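Local coordinates for protein beta-lactamase OXA-2 (Salmonella typhimurium, PDB 1K38) that hydrolyses beta-lactam antibiotics, oxacillin among them, to substituted beta-amino acids and so confers antibiotic resistance, at residues A[20-25]-A[145-150]. Numbering follows the deposited sequence.
Sequences KGTIVV and ISAQEQ
The first turn of helix 147-158 packs against one face of the central sheet of the serine beta-lactamase fold, where Val24 of strand 21-27 meets Ala147 and Gln148. Val24 CG2 does the touching, reaching Gln148 CG at 3.8 Å and Ala147 CB at 4.0 Å. This methyl stands anti to the carbonyl carbon, beside the backbone N, and its branch crosses the glutamine chain at about a right angle. Beta-branched valine is at home in an extended strand and gives this buried face an apolar surface. Thr22, two residues earlier and therefore on the same face, brings its CG2 methyl to 4.3 Å from Ala147 CB, while the intervening Ile23 points to the other face. Alanine suits the helix start because its single methyl lets the backbone come close to the sheet: Val24 and Gln148 have their CA atoms 6.5 Å apart, and Ala147 also touches Ala213 on the adjacent antiparallel strand 208-217. Gln148 offers its aliphatic CG to the valine and sends NE2 on to Ser43 OG. Thr22 divides its two branches, the methyl facing the helix and the hydroxyl bonding to Phe38 O. The helix itself begins with a capping box. Its first N-H groups have no carbonyl of an earlier turn to bond to, and the short hydroxyl of the N-cap Ser146 accepts from Glu149 N at 3.1 Å (OG to N). In return Glu149 OE1 accepts from Ser146 N at 3.0 Å through its anti lone pair. The other carboxylate oxygen of Glu149, OE2, forms a salt bridge with Arg46.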
ATOM      1  N   LYS A  20     -30.449  -5.674  -4.545  1.00 19.50           N
ATOM      2  CA  LYS A  20     -30.580  -6.049  -5.943  1.00 19.68           C
ATOM      3  C   LYS A  20     -29.359  -5.486  -6.656  1.00 18.49           C
ATOM      4  O   LYS A  20     -29.077  -4.294  -6.570  1.00 16.45           O
ATOM      5  CB  LYS A  20     -31.856  -5.456  -6.543  1.00 21.41           C
ATOM      6  CG  LYS A  20     -33.137  -5.922  -5.862  1.00 25.70           C
ATOM      7  CD  LYS A  20     -33.292  -7.436  -5.935  1.00 28.40           C
ATOM      8  CE  LYS A  20     -34.549  -7.899  -5.218  1.00 31.31           C
ATOM      9  NZ  LYS A  20     -34.691  -9.380  -5.254  1.00 33.54           N
ATOM     10  N   GLY A  21     -28.621  -6.341  -7.349  1.00 17.55           N
ATOM     11  CA  GLY A  21     -27.447  -5.855  -8.040  1.00 16.92           C
ATOM     12  C   GLY A  21     -26.699  -6.924  -8.801  1.00 16.79           C
ATOM     13  O   GLY A  21     -27.248  -7.972  -9.142  1.00 16.19           O
ATOM     14  N   THR A  22     -25.427  -6.647  -9.057  1.00 14.67           N
ATOM     15  CA  THR A  22     -24.567  -7.558  -9.799  1.00 14.84           C
ATOM     16  C   THR A  22     -23.165  -7.546  -9.211  1.00 13.67           C
ATOM     17  O   THR A  22     -22.790  -6.626  -8.489  1.00 13.25           O
ATOM     18  CB  THR A  22     -24.461  -7.125 -11.283  1.00 13.79           C
ATOM     19  OG1 THR A  22     -23.689  -8.083 -12.020  1.00 15.16           O
ATOM     20  CG2 THR A  22     -23.785  -5.753 -11.396  1.00 14.40           C
ATOM     21  N   ILE A  23     -22.407  -8.596  -9.488  1.00 14.01           N
ATOM     22  CA  ILE A  23     -21.025  -8.656  -9.052  1.00 13.44           C
ATOM     23  C   ILE A  23     -20.246  -9.548  -9.999  1.00 14.94           C
ATOM     24  O   ILE A  23     -20.740 -10.582 -10.454  1.00 14.20           O
ATOM     25  CB  ILE A  23     -20.850  -9.180  -7.596  1.00 15.07           C
ATOM     26  CG1 ILE A  23     -19.381  -9.035  -7.180  1.00 15.36           C
ATOM     27  CG2 ILE A  23     -21.284 -10.642  -7.485  1.00 13.97           C
ATOM     28  CD1 ILE A  23     -19.101  -9.404  -5.734  1.00 16.04           C
ATOM     29  N   VAL A  24     -19.045  -9.099 -10.331  1.00 13.24           N
ATOM     30  CA  VAL A  24     -18.136  -9.841 -11.192  1.00 13.96           C
ATOM     31  C   VAL A  24     -16.894 -10.051 -10.350  1.00 14.47           C
ATOM     32  O   VAL A  24     -16.418  -9.119  -9.705  1.00 13.67           O
ATOM     33  CB  VAL A  24     -17.732  -9.035 -12.442  1.00 14.07           C
ATOM     34  CG1 VAL A  24     -16.732  -9.837 -13.278  1.00 15.54           C
ATOM     35  CG2 VAL A  24     -18.956  -8.701 -13.268  1.00 14.11           C
ATOM     36  N   VAL A  25     -16.384 -11.275 -10.346  1.00 13.65           N
ATOM     37  CA  VAL A  25     -15.183 -11.599  -9.596  1.00 14.48           C
ATOM     38  C   VAL A  25     -14.213 -12.306 -10.535  1.00 16.54           C
ATOM     39  O   VAL A  25     -14.563 -13.310 -11.159  1.00 17.99           O
ATOM     40  CB  VAL A  25     -15.497 -12.531  -8.401  1.00 15.97           C
ATOM     41  CG1 VAL A  25     -14.201 -12.978  -7.733  1.00 16.34           C
ATOM     42  CG2 VAL A  25     -16.388 -11.810  -7.395  1.00 17.55           C
ATOM     43  N   ILE A 145     -20.114   3.277 -17.152  1.00 15.33           N
ATOM     44  CA  ILE A 145     -19.261   2.102 -17.308  1.00 15.05           C
ATOM     45  C   ILE A 145     -19.902   0.891 -16.618  1.00 14.68           C
ATOM     46  O   ILE A 145     -20.615   1.045 -15.628  1.00 14.25           O
ATOM     47  CB  ILE A 145     -17.860   2.394 -16.700  1.00 14.98           C
ATOM     48  CG1 ILE A 145     -16.906   1.229 -16.959  1.00 15.20           C
ATOM     49  CG2 ILE A 145     -17.996   2.683 -15.205  1.00 16.99           C
ATOM     50  CD1 ILE A 145     -15.450   1.537 -16.597  1.00 16.46           C
ATOM     51  N   SER A 146     -19.660  -0.309 -17.144  1.00 13.98           N
ATOM     52  CA  SER A 146     -20.238  -1.518 -16.556  1.00 14.36           C
ATOM     53  C   SER A 146     -19.312  -2.190 -15.551  1.00 15.00           C
ATOM     54  O   SER A 146     -18.120  -1.875 -15.473  1.00 14.63           O
ATOM     55  CB  SER A 146     -20.571  -2.535 -17.644  1.00 14.31           C
ATOM     56  OG  SER A 146     -19.389  -3.148 -18.136  1.00 14.87           O
ATOM     57  N   ALA A 147     -19.864  -3.131 -14.792  1.00 12.41           N
ATOM     58  CA  ALA A 147     -19.069  -3.852 -13.807  1.00 12.38           C
ATOM     59  C   ALA A 147     -17.960  -4.633 -14.504  1.00 12.88           C
ATOM     60  O   ALA A 147     -16.840  -4.701 -14.004  1.00 12.99           O
ATOM     61  CB  ALA A 147     -19.955  -4.797 -12.996  1.00 13.12           C
ATOM     62  N   GLN A 148     -18.262  -5.217 -15.662  1.00 14.11           N
ATOM     63  CA  GLN A 148     -17.245  -5.970 -16.379  1.00 14.34           C
ATOM     64  C   GLN A 148     -16.149  -5.045 -16.892  1.00 14.68           C
ATOM     65  O   GLN A 148     -14.973  -5.414 -16.898  1.00 15.83           O
ATOM     66  CB  GLN A 148     -17.870  -6.775 -17.526  1.00 17.10           C
ATOM     67  CG  GLN A 148     -18.579  -8.032 -17.028  1.00 19.81           C
ATOM     68  CD  GLN A 148     -18.799  -9.068 -18.115  1.00 23.98           C
ATOM     69  OE1 GLN A 148     -17.946  -9.263 -18.986  1.00 25.76           O
ATOM     70  NE2 GLN A 148     -19.936  -9.753 -18.059  1.00 23.44           N
ATOM     71  N   GLU A 149     -16.530  -3.841 -17.302  1.00 15.13           N
ATOM     72  CA  GLU A 149     -15.554  -2.872 -17.786  1.00 14.96           C
ATOM     73  C   GLU A 149     -14.675  -2.367 -16.637  1.00 15.52           C
ATOM     74  O   GLU A 149     -13.499  -2.055 -16.837  1.00 15.58           O
ATOM     75  CB  GLU A 149     -16.266  -1.713 -18.485  1.00 15.93           C
ATOM     76  CG  GLU A 149     -16.929  -2.133 -19.787  1.00 16.99           C
ATOM     77  CD  GLU A 149     -17.627  -0.992 -20.489  1.00 17.47           C
ATOM     78  OE1 GLU A 149     -18.384  -0.260 -19.824  1.00 16.81           O
ATOM     79  OE2 GLU A 149     -17.426  -0.834 -21.712  1.00 22.00           O
ATOM     80  N   GLN A 150     -15.240  -2.290 -15.433  1.00 14.90           N
ATOM     81  CA  GLN A 150     -14.459  -1.858 -14.274  1.00 13.26           C
ATOM     82  C   GLN A 150     -13.376  -2.901 -14.009  1.00 13.14           C
ATOM     83  O   GLN A 150     -12.238  -2.558 -13.692  1.00 13.76           O
ATOM     84  CB  GLN A 150     -15.348  -1.722 -13.031  1.00 13.84           C
ATOM     85  CG  GLN A 150     -16.333  -0.555 -13.086  1.00 14.76           C
ATOM     86  CD  GLN A 150     -15.886   0.652 -12.274  1.00 14.77           C
ATOM     87  OE1 GLN A 150     -14.688   0.890 -12.092  1.00 16.21           O
ATOM     88  NE2 GLN A 150     -16.855   1.428 -11.785  1.00 13.79           N
TER